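Local atomic coordinates of mnemiopsin 1 (Mnemiopsis leidyi, PDB entry 5VP3), a protein that probably emits light when calcium binds its EF-hands, as a ctenophore photoprotein of the calcium-regulated, light-sensitive kind. Residues Thr42-Leu45 with Asp46-Lys50; Lys50-Met53 with Asp54-Met57; Trp59-Arg62 with Met63-Val67; Gly89-Pro92 with Val93-Leu96; Glu99-Val102 with Glu103-Val107. All coordinates share one frame; numbering follows the deposited sequence. Where two conformers were deposited one is given.

Interaction 1: Thr42-Leu45 with Asp46-Lys50; sequences TFDL and DTDGK. With CD (cadmium ion), chain B.
Chi1 of Asp44 (177°) swings its carboxylate away from the backbone N, while Asp46 (55°) and Asp48 tuck theirs between backbone N and carbonyl carbon; the three torsions turn one carboxylate oxygen of each residue onto the same cadmium ion. The metal lies 2.2 Å from Asp44 OD1, 2.3 Å from Asp46 OD1 and 2.4 Å from Asp48 OD1. The carboxylate planes of Asp44 and Asp46 stand nearly perpendicular. Each of these residues gives the metal OD1 alone, Asp46 OD2 lying 3.5 Å from the cadmium, and the 2.7 Å between Asp44 OD1 and Asp46 OD1 is tolerable because both are ligands of one cation. The carbonyl oxygen of Lys50 and water 2, which also donates to Asp48 OD2, add two further ligands. This is the calcium-binding loop of an EF-hand, here loaded with cadmium, and Glu55 on the following helix completes the shell with both carboxylate oxygens. The second oxygen of Asp44 is not idle: Gly49 N donates to Asp44 OD2 at 2.8 Å, on the syn side and 19° out of the carboxylate plane, which, with the metal bond through OD1, limits the rotation of this carboxylate. Gly49 adopts positive phi, where a CB would be jammed against the preceding carbonyl oxygen. Lys50 N donates to Asp48 OD1 at 2.7 Å from above the carboxylate plane, closing an Asx turn around that ligand. Where the chain leaves helix 30-43, a type I turn runs from Asp44 to Thr47, with Thr47 N donating to Asp44 O at 3.0 Å, and water 1 bridges Asp44 O to Thr47 OG1.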
# COMPACT_ATOMS: atom_id res chain seq x y z
N THR A 42 -5.68 -1.32 -12.72
CA THR A 42 -6.87 -1.47 -11.89
C THR A 42 -7.20 -0.17 -11.17
O THR A 42 -8.38 0.16 -11.01
CB THR A 42 -6.68 -2.58 -10.88
OG1 THR A 42 -6.30 -3.78 -11.57
CG2 THR A 42 -7.97 -2.80 -10.13
N PHE A 43 -6.17 0.56 -10.72
CA PHE A 43 -6.39 1.80 -9.98
C PHE A 43 -6.82 2.93 -10.91
O PHE A 43 -7.55 3.82 -10.50
CB PHE A 43 -5.09 2.23 -9.27
CG PHE A 43 -4.81 1.52 -7.97
CD1 PHE A 43 -5.82 1.10 -7.13
CD2 PHE A 43 -3.50 1.30 -7.57
CE1 PHE A 43 -5.53 0.46 -5.92
CE2 PHE A 43 -3.20 0.67 -6.37
CZ PHE A 43 -4.22 0.26 -5.54
N ASP A 44 -6.35 2.90 -12.16
CA ASP A 44 -6.58 3.98 -13.12
C ASP A 44 -8.02 3.84 -13.64
O ASP A 44 -8.29 3.24 -14.68
CB ASP A 44 -5.55 3.90 -14.23
CG ASP A 44 -5.77 4.93 -15.28
OD1 ASP A 44 -6.58 5.84 -15.03
OD2 ASP A 44 -5.14 4.82 -16.35
N LEU A 45 -8.96 4.38 -12.86
CA LEU A 45 -10.36 4.00 -13.06
C LEU A 45 -10.90 4.48 -14.40
O LEU A 45 -11.82 3.86 -14.95
CB LEU A 45 -11.23 4.55 -11.92
CG LEU A 45 -10.78 4.27 -10.48
CD1 LEU A 45 -11.50 5.22 -9.54
CD2 LEU A 45 -11.01 2.82 -10.07
N ASP A 46 -10.36 5.57 -14.94
CA ASP A 46 -10.83 6.09 -16.21
C ASP A 46 -9.95 5.67 -17.39
O ASP A 46 -10.25 6.04 -18.53
CB ASP A 46 -10.92 7.63 -16.11
CG ASP A 46 -9.62 8.28 -15.67
OD1 ASP A 46 -8.60 7.55 -15.62
OD2 ASP A 46 -9.63 9.50 -15.35
N THR A 47 -8.88 4.92 -17.14
CA THR A 47 -7.99 4.40 -18.19
C THR A 47 -7.42 5.52 -19.06
O THR A 47 -7.41 5.44 -20.29
CB THR A 47 -8.73 3.36 -19.03
OG1 THR A 47 -9.55 2.55 -18.17
CG2 THR A 47 -7.72 2.46 -19.77
N ASP A 48 -6.94 6.57 -18.41
CA ASP A 48 -6.25 7.67 -19.08
C ASP A 48 -4.73 7.61 -18.97
O ASP A 48 -4.07 8.55 -19.38
CB ASP A 48 -6.75 9.01 -18.52
CG ASP A 48 -6.23 9.29 -17.09
OD1 ASP A 48 -5.63 8.40 -16.44
OD2 ASP A 48 -6.40 10.44 -16.62
N GLY A 49 -4.17 6.55 -18.39
CA GLY A 49 -2.72 6.50 -18.20
C GLY A 49 -2.18 7.32 -17.05
O GLY A 49 -0.96 7.47 -16.95
N LYS A 50 -3.04 7.84 -16.20
CA LYS A 50 -2.64 8.59 -15.03
C LYS A 50 -3.34 8.01 -13.80
O LYS A 50 -4.50 7.61 -13.86
CB LYS A 50 -2.98 10.07 -15.19
CG LYS A 50 -2.44 10.98 -14.11
CD LYS A 50 -2.67 12.48 -14.44
CE LYS A 50 -4.18 12.88 -14.49
NZ LYS A 50 -4.39 14.24 -15.11
CD CD B . -6.73 7.90 -14.36
O HOH W 1 -8.26 0.91 -16.35
O HOH W 2 -6.83 10.33 -13.99

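Interaction 2: Lys50-Met53 with Asp54-Met57; sequences KMTM and DEIM. With CD (cadmium ion), chain B.
Glu55 and the carbonyl oxygen of Lys50 meet at the cadmium ion, in the closing half of the EF-hand loop, where the short strand 50-51 passes into helix 53-66. Glu55 binds with both oxygens, OE2 at 2.4 Å from the metal and OE1 at a longer 2.8 Å, whereas Lys50 gives its backbone O alone; Asp44, Asp46, Asp48 and water 2 fill the remaining positions. The second shell is Thr52, the N-cap residue of the helix. Its backbone N donates to Glu55 OE1 at 3.0 Å, meeting the anti side of that oxygen 22° out of the carboxylate plane, and in return Glu55 N donates to Thr52 OG1 at 3.2 Å with an angle of 155°. These reciprocal bonds make a capping box, so the residue that caps the helix also orients the bidentate ligand. Thr52 chi1 (64°) places OG1 between the backbone N and the carbonyl carbon, from where it faces the first turn and also lies 3.1 Å from Glu55 CG. With Thr52 replaced by an alanine, Glu55 N is likely to lose its side-chain acceptor and the glutamate chain a neighbour that limits its movement beside the metal. Farther out, Thr52 O accepts from Ile56 N, the first regular bond of the helix. On the buried side Phe43 and Phe40 of helix 30-43 pack on Met51, and Val81 and Phe85 on Ile56. Between these two residues Met51 SD lies 3.6 Å from Ile56 CD1.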
# COMPACT_ATOMS: atom_id res chain seq x y z
N LYS A 50 -3.04 7.84 -16.20
CA LYS A 50 -2.64 8.59 -15.03
C LYS A 50 -3.34 8.01 -13.80
O LYS A 50 -4.50 7.61 -13.86
CB LYS A 50 -2.98 10.07 -15.19
CG LYS A 50 -2.44 10.98 -14.11
CD LYS A 50 -2.67 12.48 -14.44
CE LYS A 50 -4.18 12.88 -14.49
NZ LYS A 50 -4.39 14.24 -15.11
N MET A 51 -2.61 7.94 -12.71
CA MET A 51 -3.19 7.63 -11.42
C MET A 51 -3.34 8.93 -10.62
O MET A 51 -2.39 9.71 -10.52
CB MET A 51 -2.28 6.65 -10.70
CG MET A 51 -2.84 6.06 -9.47
SD MET A 51 -1.52 5.08 -8.69
CE MET A 51 -1.58 3.70 -9.80
N THR A 52 -4.54 9.19 -10.09
CA THR A 52 -4.81 10.35 -9.25
C THR A 52 -5.22 9.90 -7.84
O THR A 52 -5.68 8.79 -7.62
CB THR A 52 -5.95 11.20 -9.79
OG1 THR A 52 -7.14 10.39 -9.75
CG2 THR A 52 -5.68 11.66 -11.25
N MET A 53 -5.09 10.82 -6.88
CA MET A 53 -5.55 10.53 -5.53
C MET A 53 -7.03 10.20 -5.49
O MET A 53 -7.46 9.34 -4.71
CB MET A 53 -5.30 11.72 -4.61
CG MET A 53 -3.91 11.78 -4.08
SD MET A 53 -3.37 10.31 -3.16
CE MET A 53 -1.92 11.19 -2.45
N ASP A 54 -7.83 10.90 -6.29
CA ASP A 54 -9.26 10.61 -6.30
C ASP A 54 -9.51 9.16 -6.67
O ASP A 54 -10.37 8.50 -6.09
CB ASP A 54 -9.99 11.55 -7.24
CG ASP A 54 -10.40 12.80 -6.55
OD1 ASP A 54 -11.41 12.76 -5.81
OD2 ASP A 54 -9.67 13.79 -6.71
N GLU A 55 -8.75 8.65 -7.61
CA GLU A 55 -8.95 7.26 -8.01
C GLU A 55 -8.47 6.32 -6.91
O GLU A 55 -9.15 5.34 -6.58
CB GLU A 55 -8.22 7.03 -9.33
CG GLU A 55 -8.78 7.86 -10.47
CD GLU A 55 -7.94 7.72 -11.73
OE1 GLU A 55 -6.70 7.77 -11.59
OE2 GLU A 55 -8.50 7.52 -12.84
N ILE A 56 -7.31 6.63 -6.30
CA ILE A 56 -6.76 5.82 -5.21
C ILE A 56 -7.75 5.71 -4.04
O ILE A 56 -7.90 4.64 -3.44
CB ILE A 56 -5.43 6.44 -4.73
CG1 ILE A 56 -4.31 6.29 -5.77
CG2 ILE A 56 -5.02 5.88 -3.41
CD1 ILE A 56 -4.15 4.88 -6.28
N MET A 57 -8.41 6.82 -3.70
CA MET A 57 -9.27 6.86 -2.52
C MET A 57 -10.60 6.15 -2.70
O MET A 57 -11.32 5.96 -1.71
CB MET A 57 -9.49 8.32 -2.13
CG MET A 57 -8.20 9.01 -1.72
SD MET A 57 -7.31 8.16 -0.40
CE MET A 57 -8.66 7.93 0.76
CD CD B . -6.73 7.90 -14.36
O HOH W 2 -6.83 10.33 -13.99

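Interaction 3: Trp59-Arg62 with Met63-Val67; sequences WPDR and MRQLV
Successive turns of one helix meet here: Asp61, Arg64 and Gln65 form a local polar cluster on the outer side of helix 53-66, the exit helix of the first EF-hand, with a salt bridge spanning three residues and a hydrogen bond from a side-chain amide spanning four. The Asp61 side chain leaves its backbone N on the far side (chi1 -179°), which carries the carboxylate along the helix toward its next turn. Arg64 runs beside it in the same direction and grips it side-on: NE and NH2 each stand 3.0 Å from Asp61 OD1. That oxygen sits in the guanidinium plane, 2° out, but the carboxylate is turned 42° against it, and both N-H groups reach OD1 from one face of the carboxylate. Asp61 OD2 takes a separate bond, from Gln65 NE2 at 3.2 Å, arriving above the carboxylate plane. Beneath the cluster the backbone bonds from Met63 N to Trp59 O and from Arg64 N to Pro60 O, both 2.9 Å, resume the i to i+4 pattern after a kink at Trp59 and Pro60. Buried residues turn elsewhere: Met63 packs on helices 123-135 and 145-154, and Pro60 on Met77 and Val81 of helix 71-87. The partly exposed Arg62 forms its salt bridge with Asp156. With three side-chain N-H groups pointed at its two oxygens, two of them from a cationic guanidinium, Asp61 is likely to remain ionised, and its carboxylate is held against rotation from both ends.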
# COMPACT_ATOMS: atom_id res chain seq x y z
N TRP A 59 -10.91 3.10 -3.09
CA TRP A 59 -10.82 1.76 -2.52
C TRP A 59 -11.01 1.78 -1.01
O TRP A 59 -11.83 1.00 -0.49
CB TRP A 59 -9.49 1.14 -2.95
CG TRP A 59 -9.47 1.02 -4.44
CD1 TRP A 59 -8.84 1.86 -5.30
CD2 TRP A 59 -10.18 0.07 -5.26
NE1 TRP A 59 -9.09 1.48 -6.60
CE2 TRP A 59 -9.91 0.39 -6.60
CE3 TRP A 59 -11.02 -1.02 -4.98
CZ2 TRP A 59 -10.42 -0.34 -7.66
CZ3 TRP A 59 -11.54 -1.74 -6.03
CH2 TRP A 59 -11.22 -1.40 -7.37
N PRO A 60 -10.29 2.63 -0.27
CA PRO A 60 -10.58 2.74 1.17
C PRO A 60 -11.98 3.21 1.41
O PRO A 60 -12.60 2.80 2.40
CB PRO A 60 -9.56 3.76 1.67
CG PRO A 60 -9.04 4.47 0.43
CD PRO A 60 -9.12 3.45 -0.64
N ASP A 61 -12.52 4.06 0.54
CA ASP A 61 -13.90 4.47 0.73
C ASP A 61 -14.84 3.28 0.58
O ASP A 61 -15.85 3.19 1.29
CB ASP A 61 -14.26 5.62 -0.22
CG ASP A 61 -15.68 6.11 -0.02
OD1 ASP A 61 -15.96 6.80 1.00
OD2 ASP A 61 -16.53 5.76 -0.87
N ARG A 62 -14.54 2.35 -0.34
CA ARG A 62 -15.36 1.13 -0.42
C ARG A 62 -15.18 0.25 0.82
O ARG A 62 -16.13 -0.38 1.30
CB ARG A 62 -15.02 0.34 -1.69
CG ARG A 62 -15.74 0.86 -2.92
CD ARG A 62 -15.48 -0.02 -4.13
NE ARG A 62 -15.94 -1.40 -3.93
CZ ARG A 62 -15.70 -2.41 -4.76
NH1 ARG A 62 -14.99 -2.21 -5.87
NH2 ARG A 62 -16.16 -3.62 -4.50
N MET A 63 -13.97 0.22 1.37
CA MET A 63 -13.75 -0.50 2.61
C MET A 63 -14.67 0.05 3.69
O MET A 63 -15.41 -0.70 4.33
CB MET A 63 -12.27 -0.39 3.00
CG MET A 63 -11.84 -1.14 4.22
SD MET A 63 -11.98 -2.90 3.89
CE MET A 63 -12.74 -3.46 5.40
N ARG A 64 -14.70 1.39 3.82
CA ARG A 64 -15.56 2.07 4.79
C ARG A 64 -17.02 1.64 4.65
O ARG A 64 -17.72 1.45 5.65
CB ARG A 64 -15.43 3.59 4.60
CG ARG A 64 -16.34 4.44 5.45
CD ARG A 64 -16.16 5.92 5.14
NE ARG A 64 -16.80 6.31 3.89
CZ ARG A 64 -18.09 6.58 3.75
NH1 ARG A 64 -18.91 6.54 4.79
NH2 ARG A 64 -18.57 6.91 2.56
N GLN A 65 -17.48 1.48 3.41
CA GLN A 65 -18.89 1.15 3.20
C GLN A 65 -19.24 -0.21 3.75
O GLN A 65 -20.37 -0.42 4.20
CB GLN A 65 -19.21 1.18 1.72
CG GLN A 65 -19.08 2.56 1.05
CD GLN A 65 -19.30 2.51 -0.45
OE1 GLN A 65 -20.20 1.81 -0.93
NE2 GLN A 65 -18.45 3.23 -1.22
N LEU A 66 -18.29 -1.15 3.74
CA LEU A 66 -18.55 -2.54 4.07
C LEU A 66 -18.42 -2.85 5.54
O LEU A 66 -18.67 -3.98 5.94
CB LEU A 66 -17.61 -3.45 3.32
CG LEU A 66 -17.88 -3.48 1.83
CD1 LEU A 66 -16.72 -4.07 1.17
CD2 LEU A 66 -19.10 -4.30 1.52
N VAL A 67 -18.02 -1.89 6.36
CA VAL A 67 -17.87 -2.11 7.79
C VAL A 67 -18.57 -0.95 8.47
O VAL A 67 -19.13 -0.08 7.81
CB VAL A 67 -16.39 -2.20 8.23
CG1 VAL A 67 -15.66 -3.30 7.45
CG2 VAL A 67 -15.68 -0.87 8.04

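Interaction 4: Gly89-Pro92 with Val93-Leu96; sequences GVDP and VNGL
The backbone reverses between Asp91 and Gly95, an antiparallel hydrogen-bonded pair forming a single bridge, with Gly95 N donating to Asp91 O at 2.8 Å and a weak return bond from Asp91 N to Gly95 O at 3.4 Å. The Asp91 carboxylate spans the turn thus closed. Its chi1 of -164° points the group into the turn, where OD2 accepts two amides: Asn94 N at 2.9 Å on its anti lone pair, nearly straight at 160°, and Val93 N at 3.1 Å from above the carboxylate plane. A leucine in place of Asp91 would probably leave both amides without this acceptor and free the turn to shift. Gly89 ends the preceding helix in a Schellman motif; at its backbone angles a CB would jam against the preceding carbonyl O, and it would also come tight against Leu96 CD2. Leu96 instead lies against the Gly89 backbone, its CB 3.6 Å from Gly89 O, while its CD2 meets Val90 CG2 at 4.2 Å with the side chains crossing at about a right angle. The turn thus connects helix 71-87, whose Phe85 and Phe86 pack on Val90 and Pro92, to strand 96-97, where Leu96 pairs with Met51 and its side chain rests on Trp101 and Ala104 of helix 101-117.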
# COMPACT_ATOMS: atom_id res chain seq x y z
N GLY A 89 4.45 8.39 -5.08
CA GLY A 89 4.58 9.24 -6.25
C GLY A 89 3.30 9.87 -6.75
O GLY A 89 3.35 10.62 -7.73
N VAL A 90 2.15 9.59 -6.13
CA VAL A 90 0.89 10.17 -6.58
C VAL A 90 0.80 11.58 -6.05
O VAL A 90 0.36 11.82 -4.92
CB VAL A 90 -0.32 9.34 -6.15
CG1 VAL A 90 -1.60 9.88 -6.78
CG2 VAL A 90 -0.12 7.90 -6.58
N ASP A 91 1.26 12.53 -6.85
CA ASP A 91 1.09 13.94 -6.51
C ASP A 91 -0.39 14.28 -6.39
O ASP A 91 -1.18 13.90 -7.25
CB ASP A 91 1.73 14.80 -7.58
CG ASP A 91 1.92 16.20 -7.12
OD1 ASP A 91 2.85 16.40 -6.31
OD2 ASP A 91 1.10 17.07 -7.51
N PRO A 92 -0.81 15.00 -5.34
CA PRO A 92 -2.26 15.27 -5.20
C PRO A 92 -2.78 16.21 -6.26
O PRO A 92 -4.01 16.31 -6.44
CB PRO A 92 -2.39 15.89 -3.79
CG PRO A 92 -1.01 16.47 -3.49
CD PRO A 92 0.00 15.63 -4.29
N VAL A 93 -1.90 16.91 -6.96
CA VAL A 93 -2.27 17.79 -8.06
C VAL A 93 -2.00 17.16 -9.42
O VAL A 93 -2.84 17.21 -10.32
CB VAL A 93 -1.51 19.13 -7.92
CG1 VAL A 93 -1.66 19.94 -9.20
CG2 VAL A 93 -2.03 19.94 -6.69
N ASN A 94 -0.82 16.60 -9.62
CA ASN A 94 -0.43 16.08 -10.93
C ASN A 94 -0.72 14.60 -11.13
O ASN A 94 -0.55 14.11 -12.24
CB ASN A 94 1.07 16.28 -11.11
CG ASN A 94 1.44 17.72 -11.25
OD1 ASN A 94 2.31 18.26 -10.55
ND2 ASN A 94 0.76 18.37 -12.15
N GLY A 95 -1.07 13.87 -10.07
CA GLY A 95 -1.21 12.44 -10.24
C GLY A 95 0.14 11.83 -10.57
O GLY A 95 1.19 12.37 -10.25
N LEU A 96 0.09 10.70 -11.26
CA LEU A 96 1.30 9.96 -11.61
C LEU A 96 1.05 9.18 -12.90
O LEU A 96 0.02 8.52 -13.04
CB LEU A 96 1.69 9.04 -10.45
CG LEU A 96 2.86 8.05 -10.57
CD1 LEU A 96 4.16 8.77 -10.81
CD2 LEU A 96 2.93 7.18 -9.32

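Interaction 5: Glu99-Val102 with Glu103-Val107; sequences EDWV and EANRV
Trp101 O accepts two N-H groups from one residue: Asn105 N at 3.0 Å, the ordinary helical bond, and Asn105 ND2, also at 3.0 Å and nearly straight at 164°. The two donors reach the carbonyl from opposite faces of its plane. The same ND2 stands 3.1 Å above the Trp101 ring, over its centre, with the amide plane almost perpendicular to the indole (84°). Trp101 chi1 (174°) turns the indole to the carbonyl side of its residue and brings that face under the amide. Asn105 OD1 is satisfied by Lys88, and Trp101 NE1 makes a weak bond to Leu36 O of helix 30-43. At the start of helix 101-117, Ala104 N donates to Asp100 O, whereas Glu103 N donates a hydrogen bond to water 3, which donates to Glu99 O and so bridges the first turn. The carboxylates of Asp100 and Glu103 come within 4.3 Å, OD1 to OE1, with water 4 between them; Glu103 OE2 is bonded to Tyr11. Like charges this close would tend to raise the proton affinity of one or both acids, an effect the water and Tyr11 probably soften, while the buried Asn105 amide has both its nitrogen and its oxygen engaged.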
# COMPACT_ATOMS: atom_id res chain seq x y z
N GLU A 99 3.98 5.49 -17.07
CA GLU A 99 5.37 5.23 -17.45
C GLU A 99 6.35 5.50 -16.32
O GLU A 99 7.51 5.04 -16.39
CB GLU A 99 5.73 6.09 -18.68
CG GLU A 99 5.28 7.54 -18.56
CD GLU A 99 3.95 7.88 -19.29
OE1 GLU A 99 2.95 7.08 -19.27
OE2 GLU A 99 3.91 8.98 -19.87
N ASP A 100 5.92 6.16 -15.26
CA ASP A 100 6.72 6.38 -14.07
C ASP A 100 6.33 5.46 -12.91
O ASP A 100 6.89 5.59 -11.81
CB ASP A 100 6.57 7.82 -13.61
CG ASP A 100 7.30 8.81 -14.52
OD1 ASP A 100 8.36 8.45 -15.05
OD2 ASP A 100 6.79 9.94 -14.68
N TRP A 101 5.37 4.57 -13.10
CA TRP A 101 4.82 3.85 -11.96
C TRP A 101 5.82 2.87 -11.39
O TRP A 101 5.99 2.79 -10.17
CB TRP A 101 3.55 3.13 -12.36
CG TRP A 101 2.91 2.22 -11.30
CD1 TRP A 101 2.69 0.89 -11.43
CD2 TRP A 101 2.37 2.58 -10.02
NE1 TRP A 101 2.05 0.40 -10.32
CE2 TRP A 101 1.84 1.42 -9.44
CE3 TRP A 101 2.28 3.78 -9.31
CZ2 TRP A 101 1.23 1.41 -8.19
CZ3 TRP A 101 1.69 3.76 -8.05
CH2 TRP A 101 1.16 2.59 -7.51
N VAL A 102 6.47 2.07 -12.24
CA VAL A 102 7.44 1.08 -11.75
C VAL A 102 8.53 1.78 -10.97
O VAL A 102 8.91 1.37 -9.87
CB VAL A 102 8.04 0.27 -12.92
CG1 VAL A 102 9.09 -0.71 -12.41
CG2 VAL A 102 6.94 -0.49 -13.69
N GLU A 103 9.05 2.86 -11.55
CA GLU A 103 10.12 3.60 -10.91
C GLU A 103 9.66 4.19 -9.59
O GLU A 103 10.40 4.15 -8.59
CB GLU A 103 10.61 4.71 -11.83
CG GLU A 103 11.77 5.47 -11.22
CD GLU A 103 12.36 6.54 -12.13
OE1 GLU A 103 11.86 6.75 -13.26
OE2 GLU A 103 13.31 7.20 -11.66
N ALA A 104 8.45 4.76 -9.56
CA ALA A 104 7.92 5.32 -8.32
C ALA A 104 7.87 4.25 -7.24
O ALA A 104 8.24 4.50 -6.08
CB ALA A 104 6.52 5.90 -8.56
N ASN A 105 7.49 3.01 -7.61
CA ASN A 105 7.44 1.93 -6.63
C ASN A 105 8.81 1.55 -6.14
O ASN A 105 8.98 1.26 -4.95
CB ASN A 105 6.75 0.72 -7.23
CG ASN A 105 5.27 0.76 -6.99
OD1 ASN A 105 4.78 0.33 -5.95
ND2 ASN A 105 4.55 1.30 -7.95
N ARG A 106 9.81 1.54 -7.01
CA ARG A 106 11.12 1.10 -6.58
C ARG A 106 11.83 2.17 -5.76
O ARG A 106 12.59 1.83 -4.86
CB ARG A 106 11.96 0.68 -7.80
CG ARG A 106 11.48 -0.64 -8.42
CD ARG A 106 11.87 -1.84 -7.58
NE ARG A 106 10.83 -2.26 -6.65
CZ ARG A 106 11.05 -2.97 -5.53
NH1 ARG A 106 10.04 -3.31 -4.76
NH2 ARG A 106 12.28 -3.33 -5.18
N VAL A 107 11.61 3.46 -6.01
CA VAL A 107 12.27 4.43 -5.16
C VAL A 107 11.59 4.48 -3.80
O VAL A 107 12.23 4.77 -2.79
CB VAL A 107 12.31 5.82 -5.81
CG1 VAL A 107 10.90 6.36 -6.07
CG2 VAL A 107 13.15 6.82 -4.95
O HOH W 3 8.75 3.41 -14.43
O HOH W 4 10.23 6.13 -15.10

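Along the chain the contacts run in numerical order. Interactions 1 and 2, centres about 8 Å apart, share Lys50, the cadmium ion and water 2; together they make up the metal-binding loop of one EF-hand and its junctions with helices 30-43 and 53-66. Interaction 3 continues the second of these helices, its centre about 15 Å from that of interaction 2, and its Trp59 returns to Phe43. Interaction 4, centre about 8 Å from that of interaction 2, leads into strand 96-97, which pairs antiparallel with strand 50-51. Leu96 then meets Trp101 of interaction 5. Interactions 3 and 5 have centres about 27 Å apart; strand pairing, Leu96 and the exit helix link the metal loop to both.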